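Local coordinates for actin binding protein family protein (Entamoeba histolytica HM-1:IMSS, PDB 6K2F) that probably binds actin monomers and inhibits their polymerization as a twinfilin, this chain being one ADF-type actin-binding domain of the longer protein, at residues I2-D7 with A103-T108; N20-Q25 with R67-D72; L56-P61 with L83-D88; Y116-T121 with E132-H137. All blocks are in the same frame, centred on the assembly; numbering follows the deposited sequence.

Interaction 1 (I2-D7 with A103-T108)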
loop_
_atom_site.group_PDB
_atom_site.type_symbol
_atom_site.label_atom_id
_atom_site.label_comp_id
_atom_site.label_asym_id
_atom_site.label_seq_id
_atom_site.Cartn_x
_atom_site.Cartn_y
_atom_site.Cartn_z
ATOM N N ILE A 2 5.316 -20.846 21.059
ATOM C CA ILE A 2 5.455 -19.398 20.750
ATOM C C ILE A 2 4.084 -18.930 20.258
ATOM O O ILE A 2 3.528 -19.576 19.360
ATOM C CB ILE A 2 6.546 -19.171 19.687
ATOM C CG1 ILE A 2 7.923 -19.662 20.150
ATOM C CG2 ILE A 2 6.602 -17.721 19.253
ATOM C CD1 ILE A 2 8.523 -18.853 21.278
ATOM N N GLU A 3 3.583 -17.827 20.805
ATOM C CA GLU A 3 2.292 -17.229 20.387
ATOM C C GLU A 3 2.557 -15.896 19.696
ATOM O O GLU A 3 3.577 -15.287 19.955
ATOM C CB GLU A 3 1.383 -17.070 21.601
ATOM C CG GLU A 3 1.011 -18.403 22.244
ATOM C CD GLU A 3 0.157 -19.333 21.392
ATOM O OE1 GLU A 3 -0.675 -18.818 20.633
ATOM O OE2 GLU A 3 0.372 -20.566 21.445
ATOM N N LEU A 4 1.654 -15.457 18.831
ATOM C CA LEU A 4 1.717 -14.078 18.286
ATOM C C LEU A 4 1.555 -13.090 19.437
ATOM O O LEU A 4 0.696 -13.305 20.328
ATOM C CB LEU A 4 0.615 -13.865 17.248
ATOM C CG LEU A 4 0.886 -14.390 15.843
ATOM C CD1 LEU A 4 0.822 -15.892 15.803
ATOM C CD2 LEU A 4 -0.090 -13.800 14.830
ATOM N N SER A 5 2.315 -12.003 19.394
ATOM C CA SER A 5 2.177 -10.916 20.385
ATOM C C SER A 5 0.820 -10.253 20.177
ATOM O O SER A 5 0.313 -10.245 19.057
ATOM C CB SER A 5 3.281 -9.918 20.312
ATOM O OG SER A 5 3.251 -9.191 19.104
ATOM N N THR A 6 0.267 -9.685 21.237
ATOM C CA THR A 6 -0.967 -8.871 21.145
ATOM C C THR A 6 -0.756 -7.743 20.130
ATOM O O THR A 6 -1.675 -7.497 19.323
ATOM C CB THR A 6 -1.365 -8.298 22.505
ATOM O OG1 THR A 6 -1.514 -9.406 23.386
ATOM C CG2 THR A 6 -2.645 -7.496 22.434
ATOM N N ASP A 7 0.402 -7.074 20.165
ATOM C CA ASP A 7 0.658 -5.932 19.251
ATOM C C ASP A 7 0.600 -6.431 17.811
ATOM O O ASP A 7 0.036 -5.734 16.974
ATOM C CB ASP A 7 1.991 -5.233 19.526
ATOM C CG ASP A 7 1.946 -4.223 20.663
ATOM O OD1 ASP A 7 0.833 -3.897 21.131
ATOM O OD2 ASP A 7 3.030 -3.764 21.073
ATOM N N ALA A 103 2.640 -22.530 11.712
ATOM C CA ALA A 103 1.229 -22.973 11.814
ATOM C C ALA A 103 0.462 -22.038 12.752
ATOM O O ALA A 103 -0.778 -21.990 12.660
ATOM C CB ALA A 103 1.143 -24.405 12.281
ATOM N N ARG A 104 1.170 -21.308 13.621
ATOM C CA ARG A 104 0.503 -20.449 14.628
ATOM C C ARG A 104 -0.237 -19.316 13.902
ATOM O O ARG A 104 -1.229 -18.846 14.452
ATOM C CB ARG A 104 1.506 -19.907 15.653
ATOM C CG ARG A 104 0.883 -19.676 17.022
ATOM C CD ARG A 104 0.643 -20.974 17.778
ATOM N NE ARG A 104 1.905 -21.666 18.010
ATOM C CZ ARG A 104 2.290 -22.804 17.436
ATOM N NH1 ARG A 104 1.497 -23.433 16.584
ATOM N NH2 ARG A 104 3.472 -23.323 17.721
ATOM N N PHE A 105 0.184 -18.886 12.706
ATOM C CA PHE A 105 -0.474 -17.747 12.011
ATOM C C PHE A 105 -1.912 -18.134 11.653
ATOM O O PHE A 105 -2.829 -17.374 11.999
ATOM C CB PHE A 105 0.341 -17.272 10.807
ATOM C CG PHE A 105 1.616 -16.572 11.217
ATOM C CD1 PHE A 105 1.605 -15.242 11.595
ATOM C CD2 PHE A 105 2.824 -17.252 11.254
ATOM C CE1 PHE A 105 2.763 -14.601 12.004
ATOM C CE2 PHE A 105 3.983 -16.605 11.657
ATOM C CZ PHE A 105 3.956 -15.287 12.027
ATOM N N ARG A 106 -2.121 -19.272 10.993
ATOM C CA ARG A 106 -3.482 -19.654 10.532
ATOM C C ARG A 106 -4.345 -19.934 11.761
ATOM O O ARG A 106 -5.519 -19.564 11.760
ATOM C CB ARG A 106 -3.430 -20.828 9.549
ATOM C CG ARG A 106 -3.412 -22.212 10.182
ATOM C CD ARG A 106 -3.467 -23.288 9.112
ATOM N NE ARG A 106 -2.144 -23.478 8.532
ATOM C CZ ARG A 106 -1.181 -24.221 9.069
ATOM N NH1 ARG A 106 -1.388 -24.863 10.210
ATOM N NH2 ARG A 106 -0.006 -24.313 8.467
ATOM N N THR A 107 -3.772 -20.565 12.793
ATOM C CA THR A 107 -4.525 -20.965 14.000
ATOM C C THR A 107 -4.983 -19.699 14.737
ATOM O O THR A 107 -6.105 -19.688 15.271
ATOM C CB THR A 107 -3.720 -21.972 14.829
ATOM O OG1 THR A 107 -2.516 -21.338 15.236
ATOM C CG2 THR A 107 -3.389 -23.230 14.058
ATOM N N THR A 108 -4.168 -18.652 14.732
ATOM C CA THR A 108 -4.411 -17.418 15.511
ATOM C C THR A 108 -5.285 -16.452 14.716
ATOM O O THR A 108 -6.233 -15.871 15.313
ATOM C CB THR A 108 -3.097 -16.746 15.912
ATOM O OG1 THR A 108 -2.339 -17.721 16.640
ATOM C CG2 THR A 108 -3.334 -15.510 16.744
HETATM O O HOH W 1 6.181 -22.436 18.718
HETATM O O HOH W 2 -0.903 -16.923 18.898
#

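Interaction 2 (N20-Q25 with R67-D72)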
loop_
_atom_site.group_PDB
_atom_site.type_symbol
_atom_site.label_atom_id
_atom_site.label_comp_id
_atom_site.label_asym_id
_atom_site.label_seq_id
_atom_site.Cartn_x
_atom_site.Cartn_y
_atom_site.Cartn_z
ATOM N N ASN A 20 -4.695 -0.712 4.509
ATOM C CA ASN A 20 -3.938 0.568 4.412
ATOM C C ASN A 20 -2.439 0.337 4.632
ATOM O O ASN A 20 -1.740 1.250 5.079
ATOM C CB ASN A 20 -4.453 1.643 5.374
ATOM C CG ASN A 20 -4.415 1.230 6.831
ATOM O OD1 ASN A 20 -4.098 0.083 7.161
ATOM N ND2 ASN A 20 -4.756 2.160 7.708
ATOM N N GLY A 21 -1.954 -0.815 4.230
ATOM C CA GLY A 21 -0.526 -1.173 4.232
ATOM C C GLY A 21 -0.378 -2.453 3.455
ATOM O O GLY A 21 -1.420 -3.057 3.121
ATOM N N ARG A 22 0.849 -2.893 3.217
ATOM C CA ARG A 22 1.082 -4.083 2.379
ATOM C C ARG A 22 1.581 -5.256 3.222
ATOM O O ARG A 22 1.122 -6.385 2.976
ATOM C CB ARG A 22 2.053 -3.754 1.250
ATOM C CG ARG A 22 2.324 -4.949 0.347
ATOM C CD ARG A 22 1.092 -5.494 -0.366
ATOM N NE ARG A 22 0.602 -4.552 -1.354
ATOM C CZ ARG A 22 -0.512 -4.686 -2.048
ATOM N NH1 ARG A 22 -1.315 -5.720 -1.859
ATOM N NH2 ARG A 22 -0.855 -3.754 -2.920
ATOM N N PHE A 23 2.592 -5.066 4.067
ATOM C CA PHE A 23 3.107 -6.237 4.795
ATOM C C PHE A 23 3.674 -5.875 6.159
ATOM O O PHE A 23 4.020 -4.737 6.431
ATOM C CB PHE A 23 4.098 -7.017 3.933
ATOM C CG PHE A 23 5.412 -6.381 3.580
ATOM C CD1 PHE A 23 6.465 -6.362 4.471
ATOM C CD2 PHE A 23 5.650 -5.969 2.282
ATOM C CE1 PHE A 23 7.706 -5.901 4.077
ATOM C CE2 PHE A 23 6.899 -5.515 1.889
ATOM C CZ PHE A 23 7.923 -5.478 2.790
ATOM N N ILE A 24 3.743 -6.919 6.967
ATOM C CA ILE A 24 4.293 -6.875 8.344
ATOM C C ILE A 24 5.383 -7.926 8.414
ATOM O O ILE A 24 5.127 -9.070 8.081
ATOM C CB ILE A 24 3.210 -7.143 9.396
ATOM C CG1 ILE A 24 2.058 -6.148 9.274
ATOM C CG2 ILE A 24 3.836 -7.149 10.783
ATOM C CD1 ILE A 24 0.796 -6.562 10.030
ATOM N N GLN A 25 6.583 -7.517 8.772
ATOM C CA GLN A 25 7.680 -8.467 9.033
ATOM C C GLN A 25 7.626 -8.774 10.515
ATOM O O GLN A 25 7.422 -7.811 11.306
ATOM C CB GLN A 25 9.039 -7.895 8.671
ATOM C CG GLN A 25 10.172 -8.903 8.841
ATOM C CD GLN A 25 11.472 -8.290 8.393
ATOM O OE1 GLN A 25 11.675 -7.087 8.507
ATOM N NE2 GLN A 25 12.357 -9.123 7.892
ATOM N N ARG A 67 -0.047 -8.854 2.219
ATOM C CA ARG A 67 -1.477 -8.706 1.860
ATOM C C ARG A 67 -1.655 -8.842 0.345
ATOM O O ARG A 67 -0.933 -8.185 -0.400
ATOM C CB ARG A 67 -1.992 -7.355 2.344
ATOM C CG ARG A 67 -3.497 -7.202 2.194
ATOM C CD ARG A 67 -4.015 -5.853 2.659
ATOM N NE ARG A 67 -3.318 -4.751 2.011
ATOM C CZ ARG A 67 -3.494 -4.341 0.762
ATOM N NH1 ARG A 67 -4.367 -4.940 -0.030
ATOM N NH2 ARG A 67 -2.799 -3.317 0.298
ATOM N N THR A 68 -2.586 -9.682 -0.088
ATOM C CA THR A 68 -2.935 -9.817 -1.519
ATOM C C THR A 68 -3.966 -8.755 -1.888
ATOM O O THR A 68 -4.400 -7.971 -1.023
ATOM C CB THR A 68 -3.480 -11.205 -1.880
ATOM O OG1 THR A 68 -4.830 -11.338 -1.431
ATOM C CG2 THR A 68 -2.615 -12.314 -1.322
ATOM N N GLU A 69 -4.429 -8.762 -3.148
ATOM C CA GLU A 69 -5.530 -7.887 -3.627
ATOM C C GLU A 69 -6.890 -8.580 -3.530
ATOM O O GLU A 69 -7.888 -7.975 -3.935
ATOM C CB GLU A 69 -5.262 -7.482 -5.074
ATOM C CG GLU A 69 -4.105 -6.516 -5.220
ATOM C CD GLU A 69 -4.263 -5.264 -4.382
ATOM O OE1 GLU A 69 -5.296 -4.580 -4.515
ATOM O OE2 GLU A 69 -3.395 -5.022 -3.548
ATOM N N THR A 70 -6.925 -9.822 -3.047
ATOM C CA THR A 70 -8.170 -10.614 -2.980
ATOM C C THR A 70 -8.825 -10.342 -1.626
ATOM O O THR A 70 -8.154 -10.479 -0.606
ATOM C CB THR A 70 -7.892 -12.097 -3.247
ATOM O OG1 THR A 70 -7.441 -12.178 -4.600
ATOM C CG2 THR A 70 -9.118 -12.963 -3.066
ATOM N N ARG A 71 -10.079 -9.934 -1.643
ATOM C CA ARG A 71 -10.827 -9.712 -0.379
ATOM C C ARG A 71 -11.175 -11.068 0.252
ATOM O O ARG A 71 -11.311 -12.072 -0.471
ATOM C CB ARG A 71 -12.044 -8.819 -0.624
ATOM C CG ARG A 71 -11.697 -7.375 -0.966
ATOM C CD ARG A 71 -11.142 -6.561 0.188
ATOM N NE ARG A 71 -12.126 -6.371 1.247
ATOM C CZ ARG A 71 -13.033 -5.397 1.285
ATOM N NH1 ARG A 71 -13.101 -4.496 0.318
ATOM N NH2 ARG A 71 -13.873 -5.325 2.307
ATOM N N ASP A 72 -11.287 -11.075 1.578
ATOM C CA ASP A 72 -11.728 -12.226 2.407
ATOM C C ASP A 72 -13.086 -11.876 3.020
ATOM O O ASP A 72 -13.119 -11.056 3.965
ATOM C CB ASP A 72 -10.689 -12.546 3.483
ATOM C CG ASP A 72 -11.032 -13.758 4.328
ATOM O OD1 ASP A 72 -12.061 -14.409 4.037
ATOM O OD2 ASP A 72 -10.256 -14.038 5.264
#

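Interaction 3 (L56-P61 with L83-D88)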
loop_
_atom_site.group_PDB
_atom_site.type_symbol
_atom_site.label_atom_id
_atom_site.label_comp_id
_atom_site.label_asym_id
_atom_site.label_seq_id
_atom_site.Cartn_x
_atom_site.Cartn_y
_atom_site.Cartn_z
ATOM N N LEU A 56 14.468 -8.528 4.384
ATOM C CA LEU A 56 15.118 -9.784 4.822
ATOM C C LEU A 56 16.559 -9.499 5.236
ATOM O O LEU A 56 17.230 -8.600 4.671
ATOM C CB LEU A 56 15.035 -10.837 3.716
ATOM C CG LEU A 56 13.617 -11.212 3.263
ATOM C CD1 LEU A 56 13.645 -12.268 2.167
ATOM C CD2 LEU A 56 12.770 -11.702 4.437
ATOM N N VAL A 57 17.027 -10.221 6.239
ATOM C CA VAL A 57 18.431 -10.120 6.705
ATOM C C VAL A 57 19.071 -11.489 6.488
ATOM O O VAL A 57 18.563 -12.468 7.017
ATOM C CB VAL A 57 18.517 -9.699 8.179
ATOM C CG1 VAL A 57 19.955 -9.677 8.635
ATOM C CG2 VAL A 57 17.863 -8.342 8.420
ATOM N N GLU A 58 20.121 -11.555 5.680
ATOM C CA GLU A 58 20.678 -12.873 5.276
ATOM C C GLU A 58 21.087 -13.666 6.524
ATOM O O GLU A 58 21.758 -13.110 7.422
ATOM C CB GLU A 58 21.815 -12.706 4.273
ATOM C CG GLU A 58 22.332 -14.030 3.724
ATOM C CD GLU A 58 23.341 -14.764 4.582
ATOM O OE1 GLU A 58 23.982 -14.124 5.462
ATOM O OE2 GLU A 58 23.587 -15.962 4.310
ATOM N N GLY A 59 20.641 -14.918 6.580
ATOM C CA GLY A 59 20.967 -15.863 7.666
ATOM C C GLY A 59 20.061 -15.721 8.862
ATOM O O GLY A 59 20.211 -16.564 9.766
ATOM N N GLU A 60 19.174 -14.708 8.899
ATOM C CA GLU A 60 18.258 -14.453 10.049
ATOM C C GLU A 60 16.840 -14.819 9.629
ATOM O O GLU A 60 16.281 -14.157 8.772
ATOM C CB GLU A 60 18.321 -12.984 10.448
ATOM C CG GLU A 60 19.669 -12.574 11.018
ATOM C CD GLU A 60 19.712 -11.195 11.671
ATOM O OE1 GLU A 60 18.649 -10.525 11.768
ATOM O OE2 GLU A 60 20.822 -10.782 12.059
ATOM N N PRO A 61 16.222 -15.875 10.195
ATOM C CA PRO A 61 14.850 -16.202 9.859
ATOM C C PRO A 61 13.916 -15.031 10.175
ATOM O O PRO A 61 14.075 -14.344 11.134
ATOM C CB PRO A 61 14.537 -17.450 10.679
ATOM C CG PRO A 61 15.894 -18.036 11.002
ATOM C CD PRO A 61 16.804 -16.838 11.140
ATOM N N LEU A 83 4.954 -15.520 4.135
ATOM C CA LEU A 83 6.308 -15.755 3.589
ATOM C C LEU A 83 7.180 -16.130 4.778
ATOM O O LEU A 83 7.229 -15.352 5.733
ATOM C CB LEU A 83 6.818 -14.492 2.906
ATOM C CG LEU A 83 5.885 -13.871 1.864
ATOM C CD1 LEU A 83 6.550 -12.664 1.228
ATOM C CD2 LEU A 83 5.466 -14.873 0.808
ATOM N N ALA A 84 7.807 -17.292 4.748
ATOM C CA ALA A 84 8.676 -17.700 5.865
ATOM C C ALA A 84 10.075 -17.841 5.285
ATOM O O ALA A 84 10.297 -18.790 4.492
ATOM C CB ALA A 84 8.196 -18.976 6.473
ATOM N N TYR A 85 10.957 -16.913 5.652
ATOM C CA TYR A 85 12.379 -16.938 5.244
ATOM C C TYR A 85 13.123 -17.706 6.332
ATOM O O TYR A 85 13.216 -17.196 7.444
ATOM C CB TYR A 85 12.926 -15.526 5.050
ATOM C CG TYR A 85 14.424 -15.495 4.857
ATOM C CD1 TYR A 85 15.034 -16.195 3.833
ATOM C CD2 TYR A 85 15.241 -14.791 5.718
ATOM C CE1 TYR A 85 16.409 -16.181 3.667
ATOM C CE2 TYR A 85 16.612 -14.781 5.567
ATOM C CZ TYR A 85 17.211 -15.475 4.536
ATOM O OH TYR A 85 18.577 -15.473 4.411
ATOM N N ILE A 86 13.508 -18.931 6.034
ATOM C CA ILE A 86 14.170 -19.815 7.021
ATOM C C ILE A 86 15.417 -20.350 6.350
ATOM O O ILE A 86 15.411 -21.442 5.777
ATOM C CB ILE A 86 13.217 -20.912 7.527
ATOM C CG1 ILE A 86 11.927 -20.300 8.070
ATOM C CG2 ILE A 86 13.937 -21.783 8.558
ATOM C CD1 ILE A 86 10.875 -21.319 8.415
ATOM N N PRO A 87 16.520 -19.558 6.355
ATOM C CA PRO A 87 17.736 -19.946 5.651
ATOM C C PRO A 87 18.371 -21.214 6.228
ATOM O O PRO A 87 18.332 -21.398 7.428
ATOM C CB PRO A 87 18.640 -18.711 5.772
ATOM C CG PRO A 87 18.113 -17.956 6.979
ATOM C CD PRO A 87 16.620 -18.223 6.972
ATOM N N ASP A 88 18.945 -22.050 5.369
ATOM C CA ASP A 88 19.474 -23.386 5.735
ATOM C C ASP A 88 20.606 -23.238 6.754
ATOM O O ASP A 88 20.806 -24.188 7.531
ATOM C CB ASP A 88 19.982 -24.134 4.509
ATOM C CG ASP A 88 18.910 -24.664 3.588
ATOM O OD1 ASP A 88 17.773 -24.879 4.066
ATOM O OD2 ASP A 88 19.242 -24.899 2.407
#

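Interaction 4 (Y116-T121 with E132-H137)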
loop_
_atom_site.group_PDB
_atom_site.type_symbol
_atom_site.label_atom_id
_atom_site.label_comp_id
_atom_site.label_asym_id
_atom_site.label_seq_id
_atom_site.Cartn_x
_atom_site.Cartn_y
_atom_site.Cartn_z
ATOM N N TYR A 116 -1.716 -18.580 0.507
ATOM C CA TYR A 116 -0.547 -19.475 0.413
ATOM C C TYR A 116 0.385 -19.247 1.597
ATOM O O TYR A 116 0.504 -18.108 2.077
ATOM C CB TYR A 116 0.275 -19.184 -0.844
ATOM C CG TYR A 116 -0.463 -19.432 -2.127
ATOM C CD1 TYR A 116 -0.918 -20.701 -2.446
ATOM C CD2 TYR A 116 -0.712 -18.395 -3.010
ATOM C CE1 TYR A 116 -1.594 -20.943 -3.625
ATOM C CE2 TYR A 116 -1.401 -18.624 -4.188
ATOM C CZ TYR A 116 -1.834 -19.894 -4.493
ATOM O OH TYR A 116 -2.487 -20.128 -5.669
ATOM N N GLU A 117 1.072 -20.316 1.979
ATOM C CA GLU A 117 2.226 -20.252 2.895
ATOM C C GLU A 117 3.435 -20.626 2.048
ATOM O O GLU A 117 3.453 -21.768 1.534
ATOM C CB GLU A 117 1.965 -21.148 4.095
ATOM C CG GLU A 117 0.697 -20.757 4.851
ATOM C CD GLU A 117 0.487 -21.529 6.142
ATOM O OE1 GLU A 117 1.365 -22.340 6.472
ATOM O OE2 GLU A 117 -0.554 -21.318 6.812
ATOM N N ILE A 118 4.399 -19.732 1.928
ATOM C CA ILE A 118 5.579 -19.871 1.037
ATOM C C ILE A 118 6.840 -19.969 1.898
ATOM O O ILE A 118 7.251 -18.957 2.513
ATOM C CB ILE A 118 5.662 -18.734 0.017
ATOM C CG1 ILE A 118 4.368 -18.627 -0.779
ATOM C CG2 ILE A 118 6.874 -18.933 -0.882
ATOM C CD1 ILE A 118 4.325 -17.464 -1.737
ATOM N N HIS A 119 7.427 -21.159 1.928
ATOM C CA HIS A 119 8.687 -21.414 2.664
ATOM C C HIS A 119 9.848 -21.151 1.709
ATOM O O HIS A 119 9.839 -21.706 0.606
ATOM C CB HIS A 119 8.659 -22.838 3.206
ATOM C CG HIS A 119 9.886 -23.232 3.945
ATOM N ND1 HIS A 119 9.881 -23.416 5.313
ATOM C CD2 HIS A 119 11.132 -23.528 3.516
ATOM C CE1 HIS A 119 11.098 -23.790 5.696
ATOM N NE2 HIS A 119 11.877 -23.867 4.620
ATOM N N GLY A 120 10.783 -20.283 2.071
ATOM C CA GLY A 120 11.946 -19.976 1.224
ATOM C C GLY A 120 13.204 -19.968 2.058
ATOM O O GLY A 120 13.098 -19.760 3.266
ATOM N N THR A 121 14.352 -20.241 1.443
ATOM C CA THR A 121 15.638 -20.343 2.193
ATOM C C THR A 121 16.634 -19.300 1.705
ATOM O O THR A 121 17.691 -19.194 2.322
ATOM C CB THR A 121 16.204 -21.762 2.092
ATOM O OG1 THR A 121 16.628 -21.995 0.743
ATOM C CG2 THR A 121 15.183 -22.799 2.525
ATOM N N GLU A 132 6.263 -15.866 -8.616
ATOM C CA GLU A 132 5.855 -16.496 -9.904
ATOM C C GLU A 132 6.395 -17.932 -9.942
ATOM O O GLU A 132 5.664 -18.825 -10.362
ATOM C CB GLU A 132 6.320 -15.624 -11.064
ATOM C CG GLU A 132 5.592 -14.283 -11.131
ATOM C CD GLU A 132 4.090 -14.334 -11.406
ATOM O OE1 GLU A 132 3.601 -15.392 -11.867
ATOM O OE2 GLU A 132 3.403 -13.309 -11.161
ATOM N N ALA A 133 7.613 -18.161 -9.452
ATOM C CA ALA A 133 8.223 -19.511 -9.426
ATOM C C ALA A 133 7.425 -20.419 -8.492
ATOM O O ALA A 133 7.200 -21.584 -8.849
ATOM C CB ALA A 133 9.671 -19.428 -9.007
ATOM N N PHE A 134 7.019 -19.899 -7.337
ATOM C CA PHE A 134 6.176 -20.652 -6.369
ATOM C C PHE A 134 4.871 -21.059 -7.057
ATOM O O PHE A 134 4.465 -22.240 -6.953
ATOM C CB PHE A 134 5.876 -19.834 -5.114
ATOM C CG PHE A 134 4.788 -20.445 -4.261
ATOM C CD1 PHE A 134 5.058 -21.494 -3.394
ATOM C CD2 PHE A 134 3.481 -20.016 -4.368
ATOM C CE1 PHE A 134 4.052 -22.057 -2.627
ATOM C CE2 PHE A 134 2.464 -20.590 -3.614
ATOM C CZ PHE A 134 2.755 -21.606 -2.737
ATOM N N LEU A 135 4.225 -20.122 -7.758
ATOM C CA LEU A 135 2.893 -20.385 -8.364
ATOM C C LEU A 135 3.012 -21.483 -9.417
ATOM O O LEU A 135 2.080 -22.292 -9.548
ATOM C CB LEU A 135 2.327 -19.094 -8.965
ATOM C CG LEU A 135 1.848 -18.056 -7.961
ATOM C CD1 LEU A 135 1.321 -16.840 -8.693
ATOM C CD2 LEU A 135 0.787 -18.631 -7.035
ATOM N N ARG A 136 4.124 -21.520 -10.145
ATOM C CA ARG A 136 4.292 -22.482 -11.265
ATOM C C ARG A 136 4.312 -23.922 -10.714
ATOM O O ARG A 136 3.982 -24.822 -11.494
ATOM C CB ARG A 136 5.493 -22.027 -12.110
ATOM C CG ARG A 136 5.150 -20.852 -13.015
ATOM C CD ARG A 136 6.294 -20.154 -13.728
ATOM N NE ARG A 136 7.543 -20.892 -13.605
ATOM C CZ ARG A 136 8.711 -20.392 -13.197
ATOM N NH1 ARG A 136 8.835 -19.109 -12.886
ATOM N NH2 ARG A 136 9.765 -21.189 -13.109
ATOM N N HIS A 137 4.589 -24.137 -9.417
ATOM C CA HIS A 137 4.780 -25.479 -8.801
ATOM C C HIS A 137 3.848 -25.733 -7.605
ATOM O O HIS A 137 4.010 -26.795 -6.950
ATOM C CB HIS A 137 6.243 -25.643 -8.379
ATOM C CG HIS A 137 7.197 -25.474 -9.511
ATOM N ND1 HIS A 137 7.935 -24.318 -9.676
ATOM C CD2 HIS A 137 7.527 -26.293 -10.538
ATOM C CE1 HIS A 137 8.691 -24.433 -10.749
ATOM N NE2 HIS A 137 8.461 -25.639 -11.297
#

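Interaction 1 (I2-D7 with A103-T108)
Polar contacts between 2-7 and 103-108 centre on R104, whose NE donates to the backbone oxygen of I2 (NE to O 3.0 Å, N-H...O angle 150°). That oxygen lies at the guanidinium edge, near its plane, and is approached nearly along its own C=O direction. The arginine chain is bent at chi2 (75°) and chi3 (61°), which brings NE to the I2 carbonyl. Water 1 links the same guanidinium to the I2 backbone nitrogen, accepting from R104 NH2 and from I2 N.

The charged pair is looser. E3 OE2 stands 3.9 Å from R104 NE, well out of the guanidinium plane, so this long salt bridge acts through charge alone. Water 2 bridges the two segments: it donates to E3 OE1 and to T108 OG1 (water O to OG1 2.8 Å) and accepts from L4 N. T108 OG1 in turn donates to R104 O of its own helix at 2.7 Å.

Apolar contact falls to L4, whose two methyls divide the helix surface. CD2 meets F105 CD1 at 3.9 Å, while CD1 lies 3.7 Å from T108 OG1 and also borders R104.

L4 and T108 both touch I9 of helix 6-18, and I2 reaches helix 92-101. Strand 3-4, paired in parallel with strand 32-39 through backbone bonds of E3 and S5 to I33, packs beside helix 103-109, whose F105 reaches I33 as well.

Interaction 2 (N20-Q25 with R67-D72)
Two arginine side chains of like charge lie against each other: the guanidinium of R22 stacks on that of R67, centres 4.1 Å apart and planes 28° from parallel, with R67 NH2 over the middle of the R22 group. Each is held by acceptors near its own plane. R67, extended as far as CD and turned at chi3 (54°), takes G21 O side-on with two nitrogens, the NE bond being short and straight (NE to O 2.8 Å, 163°) and the NH2 bond longer and more bent. R22 presents NH1 and NH2 end-on to a single carboxylate oxygen, E69 OE2, at 2.8 Å from NH1. The same R22 NH1 also donates to R67 O at 2.9 Å, from above the carbonyl plane. Between the backbones, R67 N donates to R22 O at 2.8 Å, where strand 62-68 meets the entrance to its antiparallel neighbour 23-29. There R22 and F23 both face E39 of strand 32-39, a classic beta bulge. D48 forms a salt bridge with R22 NE, and Y78 a cation-pi contact with R67. With carboxylates from E69 and D48 beside the pair, the stacked positive charges are probably offset, and the in-plane bonds fix the rotation of both groups.

Interaction 3 (L56-P61 with L83-D88)
L56 starts the contact with its CD2 methyl 3.9 Å from Y85 CB. V57 O lies 3.4 Å from Y85 CE2 at the ring edge. E58 brings its CA up to the tyrosine hydroxyl, whereas its carboxylate turns to R89 in a salt bridge. G59 N then donates to Y85 OH in a nearly straight bond (N to OH 3.0 Å, 166°). V57 to E60 form a type II beta turn, closed by E60 N to V57 O, with G59 at its positive-phi position; Y85, at the end of strand 77-85, inserts its ring edge into this turn before strand 62-68, its CG opposite the backbone N (chi1 171°) and the ring thereby carried outward. CG of P87 presses on G59 C at 3.5 Å, and P87 CD sits 3.6 Å above the centre of the Y85 ring. E60 O returns to the ring edge, 3.3 Å from Y85 CE2. Last, P61 CA makes a CA-H...O contact with Y85 O at 3.1 Å, and the P61 and P87 side chains cross at about a right angle.

Interaction 4 (Y116-T121 with E132-H137)
F134 points one edge of its ring at the face of Y116, a T-shaped pair with centroids 5.1 Å apart and planes at 71°. Its CE2 atom makes the approach, 3.5 Å from Y116 CG, and sits off-centre above the tyrosine ring, toward the end where that ring joins CB. A chi1 of 167°, with CG opposite the backbone nitrogen, extends the phenyl group from helix 127-137 toward the strand.

The same phenyl ring offers one face to I118. I118 CG1 lies 3.7 Å from the F134 centroid, a CH-pi contact almost exactly on the ring normal, and I118 CD1 continues across to F134 CD2 at 3.8 Å. Y116 and I118, two residues apart on strand 116-120, both project toward the helix. L135 supplements the contact from the next helical position, its CD2 methyl 3.6 Å from Y116 CE2.

The helix segment passes 10.4 Å from the strand at closest approach of the axes, their directions 114° apart, so the gap is bridged mainly by side chains. Y131, from the same helix, also packs on Y116 and I118. No hydrogen bond joins the two segments; the C-terminal helix is held on this part of the sheet by aromatic and aliphatic contact, and the two partners, one at the edge and one on a face, probably restrict rotation of the F134 ring.

Overall arrangement
From the N terminus, interaction 1 closes the widest loop, bringing strand 3-4 to helix 103-109; interactions 2 and 3 are both nested inside it. These two cross, since their segments alternate along the chain: 20-25, 56-61, 67-72, 83-88. Interaction 2 ties the start of strand 23-29 to the end of strand 62-68, and interaction 3 ties the turn before strand 62-68 to the end of strand 77-85, on the opposite side of the chain's centre. Interaction 4 follows in series and sets helix 127-137 against strand 114-120. It adjoins interaction 3 through strand pairing of A84 with I118 and G120, and interaction 1 through the R106-E117 salt bridge.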